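Local coordinates for alpha-L-rhamnosidase (Klebsiella oxytoca, PDB 4XHC), which hydrolyses terminal alpha-L-rhamnose residues from glycosides as a two-domain member of glycoside hydrolase family 78, at residues A[267-270]-A[271-275]; A[306-309]-A[310-314]; A[327-330]-A[331-334]; A[381-384]-A[385-389]; A[393-396]-A[397-401]. One frame throughout, in Å; residues are numbered along the deposited sequence.

Contact 1 of 5, residues A[267-270]-A[271-275]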
loop_
_atom_site.group_PDB
_atom_site.type_symbol
_atom_site.label_atom_id
_atom_site.label_comp_id
_atom_site.label_asym_id
_atom_site.label_seq_id
_atom_site.Cartn_x
_atom_site.Cartn_y
_atom_site.Cartn_z
ATOM N N VAL A 267 -12.154 15.267 29.997
ATOM C CA VAL A 267 -11.431 14.761 31.177
ATOM C C VAL A 267 -12.308 13.749 31.905
ATOM O O VAL A 267 -11.850 12.706 32.356
ATOM C CB VAL A 267 -11.041 15.895 32.157
ATOM C CG1 VAL A 267 -10.319 15.333 33.372
ATOM C CG2 VAL A 267 -10.164 16.923 31.452
ATOM N N ARG A 268 -13.581 14.080 32.004
ATOM C CA ARG A 268 -14.578 13.201 32.602
ATOM C C ARG A 268 -14.698 11.885 31.846
ATOM O O ARG A 268 -14.753 10.831 32.465
ATOM C CB ARG A 268 -15.929 13.907 32.601
ATOM C CG ARG A 268 -17.002 13.215 33.399
ATOM C CD ARG A 268 -18.293 13.987 33.258
ATOM N NE ARG A 268 -19.377 13.303 33.945
ATOM C CZ ARG A 268 -20.646 13.327 33.560
ATOM N NH1 ARG A 268 -21.016 13.999 32.471
ATOM N NH2 ARG A 268 -21.554 12.668 34.268
ATOM N N ARG A 269 -14.738 11.960 30.512
ATOM C CA ARG A 269 -14.799 10.764 29.666
ATOM C C ARG A 269 -13.602 9.850 29.938
ATOM O O ARG A 269 -13.740 8.632 30.054
ATOM C CB ARG A 269 -14.841 11.153 28.180
ATOM C CG ARG A 269 -14.573 9.999 27.213
ATOM C CD ARG A 269 -14.838 10.388 25.769
ATOM N NE ARG A 269 -14.125 9.528 24.825
ATOM C CZ ARG A 269 -14.542 8.332 24.399
ATOM N NH1 ARG A 269 -15.686 7.795 24.823
ATOM N NH2 ARG A 269 -13.799 7.659 23.532
ATOM N N CYS A 270 -12.428 10.456 30.061
ATOM C CA CYS A 270 -11.202 9.698 30.209
ATOM C C CYS A 270 -11.081 9.115 31.614
ATOM O O CYS A 270 -10.564 8.012 31.776
ATOM C CB CYS A 270 -9.991 10.543 29.780
ATOM S SG CYS A 270 -9.984 10.858 27.969
ATOM N N LEU A 271 -11.614 9.813 32.615
ATOM C CA LEU A 271 -11.729 9.241 33.965
ATOM C C LEU A 271 -12.618 7.998 33.995
ATOM O O LEU A 271 -12.265 7.000 34.619
ATOM C CB LEU A 271 -12.263 10.267 34.968
ATOM C CG LEU A 271 -11.239 11.215 35.596
ATOM C CD1 LEU A 271 -11.939 12.392 36.262
ATOM C CD2 LEU A 271 -10.341 10.486 36.588
ATOM N N TYR A 272 -13.768 8.058 33.330
ATOM C CA TYR A 272 -14.704 6.931 33.324
ATOM C C TYR A 272 -14.183 5.748 32.517
ATOM O O TYR A 272 -14.562 4.607 32.776
ATOM C CB TYR A 272 -16.093 7.351 32.813
ATOM C CG TYR A 272 -16.994 7.921 33.893
ATOM C CD1 TYR A 272 -17.752 7.084 34.718
ATOM C CD2 TYR A 272 -17.084 9.293 34.101
ATOM C CE1 TYR A 272 -18.575 7.602 35.713
ATOM C CE2 TYR A 272 -17.903 9.819 35.093
ATOM C CZ TYR A 272 -18.644 8.973 35.896
ATOM O OH TYR A 272 -19.445 9.521 36.869
ATOM N N LEU A 273 -13.330 6.016 31.535
ATOM C CA LEU A 273 -12.739 4.949 30.749
ATOM C C LEU A 273 -11.807 4.096 31.614
ATOM O O LEU A 273 -11.951 2.879 31.667
ATOM C CB LEU A 273 -11.977 5.507 29.540
ATOM C CG LEU A 273 -12.826 5.973 28.351
ATOM C CD1 LEU A 273 -11.965 6.718 27.346
ATOM C CD2 LEU A 273 -13.521 4.801 27.681
ATOM N N PHE A 274 -10.865 4.736 32.300
ATOM C CA PHE A 274 -9.961 4.015 33.197
ATOM C C PHE A 274 -10.715 3.284 34.307
ATOM O O PHE A 274 -10.337 2.182 34.677
ATOM C CB PHE A 274 -8.943 4.958 33.829
ATOM C CG PHE A 274 -7.814 5.325 32.918
ATOM C CD1 PHE A 274 -6.785 4.430 32.686
ATOM C CD2 PHE A 274 -7.777 6.562 32.298
ATOM C CE1 PHE A 274 -5.733 4.762 31.851
ATOM C CE2 PHE A 274 -6.736 6.899 31.456
ATOM C CZ PHE A 274 -5.710 6.000 31.232
ATOM N N ALA A 275 -11.783 3.887 34.821
ATOM C CA ALA A 275 -12.584 3.264 35.869
ATOM C C ALA A 275 -13.469 2.113 35.364
ATOM O O ALA A 275 -13.824 1.217 36.131
ATOM C CB ALA A 275 -13.448 4.316 36.553
#
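V267 O, R268 O and R269 O each accept the backbone N-H four residues on, from L271, Y272 and L273, at 2.9 to 3.1 Å, while the bond from F274 N to C270 O is weak. On one side of the helix R268 runs extended, CG anti to its N (chi1 -170°), beside the Y272 ring; both point the same way, and R268 CG lies 3.9 Å from Y272 CE2. The ring and guanidinium planes stand 78° apart, so the two are neighbours without stacking. R268 NE bonds to T324 OG1, and Y272 OH to E327 OE1, both on helix 322-340. This is helix 264-276 of the (alpha/alpha)6 barrel formed by the six-hairpin glycosidase domain. Next round the helix, L273 CD1 sits 4.2 Å above the centre of the R269 guanidinium, whose nitrogens bond to A43 O and E233 O. V267 CG1 meets L271 CD1 loosely, at 4.4 Å, on the side facing helix 302-319. C270 O lies at the F274 ring edge, 3.2 Å from CD2.

Contact 2 of 5, residues A[306-309]-A[310-314]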
loop_
_atom_site.group_PDB
_atom_site.type_symbol
_atom_site.label_atom_id
_atom_site.label_comp_id
_atom_site.label_asym_id
_atom_site.label_seq_id
_atom_site.Cartn_x
_atom_site.Cartn_y
_atom_site.Cartn_z
ATOM N N LEU A 306 -1.912 5.277 40.914
ATOM C CA LEU A 306 -2.102 6.301 41.937
ATOM C C LEU A 306 -2.506 7.660 41.367
ATOM O O LEU A 306 -3.170 8.434 42.046
ATOM C CB LEU A 306 -0.835 6.471 42.768
ATOM C CG LEU A 306 -0.581 5.360 43.778
ATOM C CD1 LEU A 306 0.888 5.313 44.168
ATOM C CD2 LEU A 306 -1.469 5.531 45.005
ATOM N N PHE A 307 -2.102 7.954 40.131
ATOM C CA PHE A 307 -2.427 9.235 39.518
ATOM C C PHE A 307 -3.911 9.375 39.216
ATOM O O PHE A 307 -4.394 10.492 39.045
ATOM C CB PHE A 307 -1.619 9.486 38.236
ATOM C CG PHE A 307 -0.150 9.767 38.461
ATOM C CD1 PHE A 307 0.298 10.450 39.579
ATOM C CD2 PHE A 307 0.781 9.382 37.509
ATOM C CE1 PHE A 307 1.649 10.702 39.759
ATOM C CE2 PHE A 307 2.132 9.641 37.677
ATOM C CZ PHE A 307 2.568 10.299 38.806
ATOM N N PHE A 308 -4.636 8.264 39.170
ATOM C CA PHE A 308 -6.086 8.337 39.088
ATOM C C PHE A 308 -6.637 9.248 40.189
ATOM O O PHE A 308 -7.560 10.038 39.956
ATOM C CB PHE A 308 -6.712 6.948 39.204
ATOM C CG PHE A 308 -8.188 6.927 38.924
ATOM C CD1 PHE A 308 -8.657 6.760 37.629
ATOM C CD2 PHE A 308 -9.109 7.089 39.952
ATOM C CE1 PHE A 308 -10.019 6.747 37.368
ATOM C CE2 PHE A 308 -10.469 7.078 39.696
ATOM C CZ PHE A 308 -10.925 6.905 38.404
ATOM N N VAL A 309 -6.056 9.155 41.381
ATOM C CA VAL A 309 -6.503 9.970 42.499
ATOM C C VAL A 309 -6.284 11.446 42.210
ATOM O O VAL A 309 -7.187 12.261 42.447
ATOM C CB VAL A 309 -5.768 9.624 43.807
ATOM C CG1 VAL A 309 -6.248 10.518 44.945
ATOM C CG2 VAL A 309 -5.961 8.157 44.158
ATOM N N ASP A 310 -5.094 11.799 41.720
ATOM C CA ASP A 310 -4.779 13.214 41.521
ATOM C C ASP A 310 -5.590 13.802 40.358
ATOM O O ASP A 310 -6.021 14.956 40.428
ATOM C CB ASP A 310 -3.273 13.452 41.340
ATOM C CG ASP A 310 -2.881 14.944 41.464
ATOM O OD1 ASP A 310 -3.342 15.657 42.392
ATOM O OD2 ASP A 310 -2.100 15.409 40.615
ATOM N N VAL A 311 -5.831 13.010 39.316
ATOM C CA VAL A 311 -6.672 13.475 38.210
ATOM C C VAL A 311 -8.097 13.750 38.692
ATOM O O VAL A 311 -8.691 14.758 38.313
ATOM C CB VAL A 311 -6.712 12.480 37.028
ATOM C CG1 VAL A 311 -7.655 12.989 35.945
ATOM C CG2 VAL A 311 -5.317 12.281 36.453
ATOM N N LEU A 312 -8.641 12.850 39.509
ATOM C CA LEU A 312 -9.989 13.029 40.050
ATOM C C LEU A 312 -10.060 14.262 40.941
ATOM O O LEU A 312 -11.015 15.035 40.859
ATOM C CB LEU A 312 -10.437 11.794 40.833
ATOM C CG LEU A 312 -11.900 11.751 41.295
ATOM C CD1 LEU A 312 -12.868 11.878 40.134
ATOM C CD2 LEU A 312 -12.183 10.464 42.055
ATOM N N TYR A 313 -9.045 14.454 41.777
ATOM C CA TYR A 313 -8.982 15.631 42.641
ATOM C C TYR A 313 -8.916 16.939 41.823
ATOM O O TYR A 313 -9.695 17.864 42.084
ATOM C CB TYR A 313 -7.810 15.525 43.636
ATOM C CG TYR A 313 -7.563 16.808 44.396
ATOM C CD1 TYR A 313 -8.422 17.212 45.412
ATOM C CD2 TYR A 313 -6.483 17.636 44.076
ATOM C CE1 TYR A 313 -8.210 18.400 46.096
ATOM C CE2 TYR A 313 -6.259 18.823 44.755
ATOM C CZ TYR A 313 -7.125 19.199 45.761
ATOM O OH TYR A 313 -6.914 20.378 46.420
ATOM N N ASN A 314 -8.024 17.003 40.826
ATOM C CA ASN A 314 -7.893 18.210 39.966
ATOM C C ASN A 314 -9.159 18.501 39.144
ATOM O O ASN A 314 -9.485 19.669 38.889
ATOM C CB ASN A 314 -6.696 18.106 39.004
ATOM C CG ASN A 314 -5.344 18.040 39.715
ATOM O OD1 ASN A 314 -5.136 18.639 40.766
ATOM N ND2 ASN A 314 -4.412 17.306 39.125
#
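F308 and L312, one turn apart on helix 302-319 of the (alpha/alpha)6 barrel, meet only lightly: F308 CE2 lies 4.5 Å from L312 CD2, the methyl coming obliquely to the ring. The F308 ring also packs on T331 and A332 of helix 322-340 and on L271 and F274 of helix 264-276, and those two helices bury the ring. F307 takes a different course; its ring makes a cation-pi contact with R251 of helix 247-259. Outside this turn, the same R251 also pairs its NH1 with D310 OD2 in a salt bridge. Within the turn, N314 ND2 approaches D310 OD2 only through a weak bond of 3.3 Å. Two partners thus turn to one carboxylate oxygen, and the buried charge of D310 is probably offset by R251. The backbone runs regularly beneath, L312 N bonding to F308 O at 3.0 Å and Y313 N to V309 O at 3.0 Å. V311 CG2, which stands beside its own backbone N, rests 3.3 Å from F307 O, the carbonyl that also receives V311 N.

Contact 3 of 5, residues A[327-330]-A[331-334]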
loop_
_atom_site.group_PDB
_atom_site.type_symbol
_atom_site.label_atom_id
_atom_site.label_comp_id
_atom_site.label_asym_id
_atom_site.label_seq_id
_atom_site.Cartn_x
_atom_site.Cartn_y
_atom_site.Cartn_z
ATOM N N GLU A 327 -19.125 9.323 42.495
ATOM C CA GLU A 327 -19.305 8.029 41.833
ATOM C C GLU A 327 -17.971 7.292 41.653
ATOM O O GLU A 327 -17.896 6.075 41.817
ATOM C CB GLU A 327 -20.020 8.212 40.483
ATOM C CG GLU A 327 -20.552 6.906 39.895
ATOM C CD GLU A 327 -21.529 7.101 38.743
ATOM O OE1 GLU A 327 -21.114 7.595 37.667
ATOM O OE2 GLU A 327 -22.710 6.721 38.902
ATOM N N LEU A 328 -16.915 8.038 41.351
ATOM C CA LEU A 328 -15.622 7.443 41.060
ATOM C C LEU A 328 -14.672 7.344 42.253
ATOM O O LEU A 328 -13.580 6.784 42.117
ATOM C CB LEU A 328 -14.944 8.221 39.923
ATOM C CG LEU A 328 -15.644 8.129 38.560
ATOM C CD1 LEU A 328 -14.801 8.792 37.482
ATOM C CD2 LEU A 328 -15.936 6.684 38.183
ATOM N N TRP A 329 -15.069 7.880 43.405
ATOM C CA TRP A 329 -14.232 7.831 44.606
ATOM C C TRP A 329 -13.795 6.401 44.975
ATOM O O TRP A 329 -12.618 6.177 45.237
ATOM C CB TRP A 329 -14.923 8.536 45.781
ATOM C CG TRP A 329 -14.423 8.129 47.142
ATOM C CD1 TRP A 329 -15.136 7.503 48.119
ATOM C CD2 TRP A 329 -13.101 8.319 47.665
ATOM N NE1 TRP A 329 -14.341 7.288 49.216
ATOM C CE2 TRP A 329 -13.088 7.780 48.963
ATOM C CE3 TRP A 329 -11.928 8.884 47.155
ATOM C CZ2 TRP A 329 -11.953 7.796 49.767
ATOM C CZ3 TRP A 329 -10.796 8.892 47.950
ATOM C CH2 TRP A 329 -10.817 8.351 49.244
ATOM N N PRO A 330 -14.729 5.432 44.999
ATOM C CA PRO A 330 -14.302 4.053 45.273
ATOM C C PRO A 330 -13.169 3.547 44.383
ATOM O O PRO A 330 -12.294 2.839 44.870
ATOM C CB PRO A 330 -15.582 3.243 45.051
ATOM C CG PRO A 330 -16.685 4.188 45.408
ATOM C CD PRO A 330 -16.203 5.565 45.025
ATOM N N THR A 331 -13.171 3.902 43.100
ATOM C CA THR A 331 -12.054 3.542 42.221
ATOM C C THR A 331 -10.742 4.167 42.749
ATOM O O THR A 331 -9.726 3.477 42.878
ATOM C CB THR A 331 -12.307 3.948 40.739
ATOM O OG1 THR A 331 -13.404 3.206 40.201
ATOM C CG2 THR A 331 -11.099 3.652 39.862
ATOM N N ALA A 332 -10.777 5.463 43.071
ATOM C CA ALA A 332 -9.603 6.173 43.601
ATOM C C ALA A 332 -9.104 5.533 44.883
ATOM O O ALA A 332 -7.915 5.231 45.005
ATOM C CB ALA A 332 -9.929 7.633 43.853
ATOM N N ARG A 333 -10.018 5.322 45.829
ATOM C CA ARG A 333 -9.690 4.699 47.106
ATOM C C ARG A 333 -9.024 3.338 46.927
ATOM O O ARG A 333 -8.092 3.002 47.655
ATOM C CB ARG A 333 -10.947 4.533 47.963
ATOM C CG ARG A 333 -10.709 3.857 49.310
ATOM C CD ARG A 333 -12.013 3.583 50.021
ATOM N NE ARG A 333 -12.822 2.628 49.275
ATOM C CZ ARG A 333 -14.153 2.558 49.313
ATOM N NH1 ARG A 333 -14.874 3.386 50.059
ATOM N NH2 ARG A 333 -14.777 1.645 48.587
ATOM N N ARG A 334 -9.509 2.548 45.972
ATOM C CA ARG A 334 -8.966 1.207 45.736
ATOM C C ARG A 334 -7.519 1.254 45.239
ATOM O O ARG A 334 -6.728 0.355 45.540
ATOM C CB ARG A 334 -9.842 0.447 44.738
ATOM C CG ARG A 334 -9.513 -1.031 44.602
ATOM C CD ARG A 334 -10.361 -1.906 45.517
ATOM N NE ARG A 334 -9.937 -3.303 45.405
ATOM C CZ ARG A 334 -8.948 -3.866 46.105
ATOM N NH1 ARG A 334 -8.268 -3.177 47.019
ATOM N NH2 ARG A 334 -8.632 -5.140 45.897
#
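W329 O takes the N-H of R333 at 2.8 Å, in a nearly straight bond (175° at the hydrogen) that points almost along the C=O axis. The two residues lie one turn apart on helix 322-340 of the (alpha/alpha)6 barrel, and their side chains meet as well. R333 CB stands over one face of the indole in a CH-pi contact, 4.0 Å from the centroid of the six-membered ring of W329. From there the arginine crosses the indole at about a right angle, and a bend at chi3 (64°) carries its guanidinium back over P330, with R333 NH2 4.0 Å from P330 CB. The guanidinium and indole planes are 72° apart, so the charged group does not lie flat on the ring. Both polar ends turn instead to one acceptor, E390 OE1, which receives W329 NE1 and forms a salt bridge with R333 NH1; the carboxylate thereby ties ring and guanidinium together. P330, whose nitrogen carries no hydrogen, leaves a kink in the helix, yet its own carbonyl accepts R334 N at 3.0 Å. A332 CB approaches the indole obliquely, 4.1 Å from W329 CE3.

Contact 4 of 5, residues A[381-384]-A[385-389]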
loop_
_atom_site.group_PDB
_atom_site.type_symbol
_atom_site.label_atom_id
_atom_site.label_comp_id
_atom_site.label_asym_id
_atom_site.label_seq_id
_atom_site.Cartn_x
_atom_site.Cartn_y
_atom_site.Cartn_z
ATOM N N ARG A 381 -3.819 13.670 48.449
ATOM C CA ARG A 381 -5.017 14.011 47.688
ATOM C C ARG A 381 -6.166 13.072 48.019
ATOM O O ARG A 381 -7.320 13.493 48.021
ATOM C CB ARG A 381 -4.757 14.007 46.176
ATOM C CG ARG A 381 -4.197 15.313 45.635
ATOM C CD ARG A 381 -2.698 15.380 45.826
ATOM N NE ARG A 381 -2.176 16.732 45.656
ATOM C CZ ARG A 381 -0.990 17.140 46.107
ATOM N NH1 ARG A 381 -0.177 16.312 46.751
ATOM N NH2 ARG A 381 -0.610 18.389 45.917
ATOM N N ALA A 382 -5.859 11.804 48.287
ATOM C CA ALA A 382 -6.878 10.864 48.762
ATOM C C ALA A 382 -7.514 11.316 50.094
ATOM O O ALA A 382 -8.687 11.063 50.345
ATOM C CB ALA A 382 -6.288 9.469 48.900
ATOM N N ILE A 383 -6.738 11.989 50.937
ATOM C CA ILE A 383 -7.254 12.533 52.189
ATOM C C ILE A 383 -8.224 13.668 51.898
ATOM O O ILE A 383 -9.303 13.737 52.491
ATOM C CB ILE A 383 -6.122 13.042 53.099
ATOM C CG1 ILE A 383 -5.312 11.862 53.622
ATOM C CG2 ILE A 383 -6.668 13.834 54.281
ATOM C CD1 ILE A 383 -3.958 12.257 54.171
ATOM N N TRP A 384 -7.847 14.561 50.990
ATOM C CA TRP A 384 -8.705 15.693 50.678
ATOM C C TRP A 384 -10.045 15.218 50.100
ATOM O O TRP A 384 -11.107 15.779 50.426
ATOM C CB TRP A 384 -7.992 16.681 49.747
ATOM C CG TRP A 384 -6.847 17.411 50.417
ATOM C CD1 TRP A 384 -6.745 17.738 51.742
ATOM C CD2 TRP A 384 -5.669 17.930 49.788
ATOM N NE1 TRP A 384 -5.576 18.418 51.977
ATOM C CE2 TRP A 384 -4.894 18.550 50.796
ATOM C CE3 TRP A 384 -5.192 17.936 48.469
ATOM C CZ2 TRP A 384 -3.662 19.165 50.527
ATOM C CZ3 TRP A 384 -3.964 18.548 48.205
ATOM C CH2 TRP A 384 -3.217 19.155 49.233
ATOM N N LEU A 385 -9.993 14.173 49.277
ATOM C CA LEU A 385 -11.209 13.573 48.731
ATOM C C LEU A 385 -12.000 12.857 49.823
ATOM O O LEU A 385 -13.225 12.984 49.899
ATOM C CB LEU A 385 -10.878 12.595 47.602
ATOM C CG LEU A 385 -10.413 13.204 46.276
ATOM C CD1 LEU A 385 -9.873 12.121 45.356
ATOM C CD2 LEU A 385 -11.540 13.960 45.589
ATOM N N ALA A 386 -11.298 12.105 50.667
ATOM C CA ALA A 386 -11.942 11.382 51.765
ATOM C C ALA A 386 -12.704 12.312 52.705
ATOM O O ALA A 386 -13.790 11.972 53.145
ATOM C CB ALA A 386 -10.921 10.565 52.545
ATOM N N GLU A 387 -12.137 13.482 52.996
ATOM C CA GLU A 387 -12.802 14.476 53.846
ATOM C C GLU A 387 -14.238 14.772 53.367
ATOM O O GLU A 387 -15.126 14.975 54.188
ATOM C CB GLU A 387 -11.966 15.774 53.954
ATOM C CG GLU A 387 -11.054 15.858 55.194
ATOM C CD GLU A 387 -9.803 16.737 55.015
ATOM O OE1 GLU A 387 -9.853 17.734 54.263
ATOM O OE2 GLU A 387 -8.750 16.437 55.637
ATOM N N ARG A 388 -14.467 14.759 52.052
ATOM C CA ARG A 388 -15.804 14.993 51.478
ATOM C C ARG A 388 -16.688 13.750 51.401
ATOM O O ARG A 388 -17.865 13.822 51.707
ATOM C CB ARG A 388 -15.694 15.547 50.060
ATOM C CG ARG A 388 -14.912 16.837 49.930
ATOM C CD ARG A 388 -14.656 17.130 48.456
ATOM N NE ARG A 388 -14.040 18.437 48.253
ATOM C CZ ARG A 388 -14.674 19.603 48.369
ATOM N NH1 ARG A 388 -15.969 19.652 48.692
ATOM N NH2 ARG A 388 -14.005 20.731 48.164
ATOM N N PHE A 389 -16.135 12.623 50.960
ATOM C CA PHE A 389 -16.945 11.441 50.637
ATOM C C PHE A 389 -16.854 10.277 51.628
ATOM O O PHE A 389 -17.677 9.366 51.567
ATOM C CB PHE A 389 -16.576 10.941 49.244
ATOM C CG PHE A 389 -16.614 12.011 48.191
ATOM C CD1 PHE A 389 -17.787 12.702 47.931
ATOM C CD2 PHE A 389 -15.481 12.321 47.460
ATOM C CE1 PHE A 389 -17.827 13.686 46.961
ATOM C CE2 PHE A 389 -15.514 13.304 46.487
ATOM C CZ PHE A 389 -16.688 13.988 46.236
#
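E387 reaches back along its helix between I383 and W384. Its carboxylate oxygen OE2 lies 3.6 Å from I383 CG2, while OE1 comes to the edge of the W384 indole, near the ring plane and 4.0 Å from CD1. W384 and E387 point the same way, with ring and carboxylate planes 60° apart. W384 CG is anti to the carbonyl carbon (chi1 -69°), which swings the indole back toward R381; there W384 CH2 lies 4.2 Å above the R381 guanidinium plane, toward its rim. Beneath, E387 N bonds to I383 O at 2.9 Å and A386 N to A382 O at 2.8 Å. Farther out, the W384 ring meets that of Y313 on helix 302-319, while R381 NH1 hydrogen-bonds to Y377 O and the guanidinium makes a cation-pi contact with the Y377 ring. E387 OE2 forms a salt bridge with R398 of helix 391-412, joining successive helices of the (alpha/alpha)6 barrel. R398 probably balances the charge of the carboxylate, with solvent also able to reach this exposed residue.

Contact 5 of 5, residues A[393-396]-A[397-401]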
loop_
_atom_site.group_PDB
_atom_site.type_symbol
_atom_site.label_atom_id
_atom_site.label_comp_id
_atom_site.label_asym_id
_atom_site.label_seq_id
_atom_site.Cartn_x
_atom_site.Cartn_y
_atom_site.Cartn_z
ATOM N N LEU A 393 -12.465 7.588 57.120
ATOM C CA LEU A 393 -11.250 7.027 56.549
ATOM C C LEU A 393 -10.091 8.033 56.540
ATOM O O LEU A 393 -8.923 7.641 56.618
ATOM C CB LEU A 393 -11.558 6.550 55.124
ATOM C CG LEU A 393 -10.464 5.846 54.333
ATOM C CD1 LEU A 393 -9.899 4.661 55.103
ATOM C CD2 LEU A 393 -11.024 5.404 52.993
ATOM N N ALA A 394 -10.409 9.322 56.409
ATOM C CA ALA A 394 -9.390 10.376 56.414
ATOM C C ALA A 394 -8.567 10.344 57.688
ATOM O O ALA A 394 -7.371 10.622 57.653
ATOM C CB ALA A 394 -10.027 11.749 56.243
ATOM N N VAL A 395 -9.199 9.983 58.802
ATOM C CA VAL A 395 -8.494 9.910 60.078
ATOM C C VAL A 395 -7.304 8.947 60.004
ATOM O O VAL A 395 -6.189 9.315 60.397
ATOM C CB VAL A 395 -9.408 9.474 61.246
ATOM C CG1 VAL A 395 -8.600 9.394 62.533
ATOM C CG2 VAL A 395 -10.590 10.428 61.406
ATOM N N SER A 396 -7.535 7.729 59.504
ATOM C CA SER A 396 -6.467 6.724 59.420
ATOM C C SER A 396 -5.483 7.018 58.283
ATOM O O SER A 396 -4.289 6.794 58.440
ATOM C CB SER A 396 -7.034 5.305 59.310
ATOM O OG SER A 396 -7.916 5.191 58.219
ATOM N N TYR A 397 -5.968 7.526 57.152
ATOM C CA TYR A 397 -5.079 8.013 56.087
ATOM C C TYR A 397 -4.099 9.101 56.572
ATOM O O TYR A 397 -2.943 9.124 56.148
ATOM C CB TYR A 397 -5.895 8.550 54.903
ATOM C CG TYR A 397 -6.384 7.525 53.885
ATOM C CD1 TYR A 397 -6.199 6.148 54.068
ATOM C CD2 TYR A 397 -7.076 7.946 52.743
ATOM C CE1 TYR A 397 -6.659 5.230 53.134
ATOM C CE2 TYR A 397 -7.545 7.034 51.807
ATOM C CZ TYR A 397 -7.332 5.676 52.007
ATOM O OH TYR A 397 -7.790 4.767 51.075
ATOM N N ARG A 398 -4.542 9.991 57.461
ATOM C CA ARG A 398 -3.638 11.017 58.006
ATOM C C ARG A 398 -2.503 10.429 58.827
ATOM O O ARG A 398 -1.382 10.937 58.781
ATOM C CB ARG A 398 -4.383 12.061 58.848
ATOM C CG ARG A 398 -4.965 13.187 58.012
ATOM C CD ARG A 398 -5.560 14.318 58.844
ATOM N NE ARG A 398 -6.826 14.744 58.243
ATOM C CZ ARG A 398 -8.039 14.496 58.742
ATOM N NH1 ARG A 398 -8.198 13.841 59.892
ATOM N NH2 ARG A 398 -9.116 14.920 58.080
ATOM N N GLN A 399 -2.803 9.380 59.593
ATOM C CA GLN A 399 -1.781 8.678 60.379
ATOM C C GLN A 399 -0.806 7.974 59.463
ATOM O O GLN A 399 0.393 7.967 59.708
ATOM C CB GLN A 399 -2.406 7.651 61.309
ATOM C CG GLN A 399 -3.242 8.272 62.397
ATOM C CD GLN A 399 -3.865 7.233 63.286
ATOM O OE1 GLN A 399 -3.209 6.739 64.195
ATOM N NE2 GLN A 399 -5.136 6.911 63.054
ATOM N N ARG A 400 -1.338 7.375 58.411
ATOM C CA ARG A 400 -0.529 6.653 57.460
ATOM C C ARG A 400 0.423 7.579 56.698
ATOM O O ARG A 400 1.573 7.219 56.440
ATOM C CB ARG A 400 -1.426 5.916 56.482
ATOM C CG ARG A 400 -0.744 4.750 55.806
ATOM C CD ARG A 400 -0.894 3.519 56.693
ATOM N NE ARG A 400 -0.601 2.244 56.032
ATOM C CZ ARG A 400 0.605 1.823 55.644
ATOM N NH1 ARG A 400 1.703 2.563 55.835
ATOM N NH2 ARG A 400 0.702 0.635 55.045
ATOM N N LEU A 401 -0.064 8.767 56.344
ATOM C CA LEU A 401 0.756 9.795 55.698
ATOM C C LEU A 401 1.981 10.119 56.552
ATOM O O LEU A 401 3.096 10.252 56.042
ATOM C CB LEU A 401 -0.067 11.068 55.466
ATOM C CG LEU A 401 0.569 12.140 54.572
ATOM C CD1 LEU A 401 0.566 11.711 53.110
ATOM C CD2 LEU A 401 -0.144 13.473 54.741
#
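L393 lays its side chain across the ring of Y397, one turn further along the helix. From L393 CB the chain turns with CG anti to the backbone N (chi1 -177°), which brings CG above the ring centre in a CH-pi contact, 3.9 Å from the centroid and 11° off the ring normal. Beyond CG the two methyls part: L393 CD1 settles 3.8 Å from Y397 CE1, and L393 CD2 reaches the phenol end, 3.8 Å from Y397 OH. Y397 CG, in turn, is anti to its own carbonyl carbon (chi1 -84°), a setting that sends the ring back beneath the leucine. On helix 391-412 of the (alpha/alpha)6 barrel this pair faces helices 322-340 and 368-389, the leucine touching W329 and R333 of the first and the tyrosine packing also on I383 of the second. L393 O has two donors, Y397 N at 3.0 Å and S396 OG at 3.1 Å, so the serine hydroxyl is tied to the preceding turn of backbone. On another side of the helix R398 bends at chi3, one guanidinium face toward A394 O, and NH2, the nitrogen that E387 holds, comes within 3.8 Å of A394 CB.

In the fold
Each of the five contacts lies within a single helix of the (alpha/alpha)6 catalytic domain, and their centres lie progressively farther from the chain centre, from about 17 Å for contact 1 to about 33 Å for contact 5. Contacts 1 and 2 are buried, each with a phenylalanine side chain about 9 Å from the bound rhamnose, although neither residue belongs to the sugar pocket. Contacts 3, 4 and 5 are partly buried and mix aromatic packing with surface charges. Contacts 2 and 3 sit on consecutive helices 302-319 and 322-340, contacts 4 and 5 on consecutive helices 368-389 and 391-412. Contact 3 touches all the others, L328 meeting L312 and W329 meeting L385.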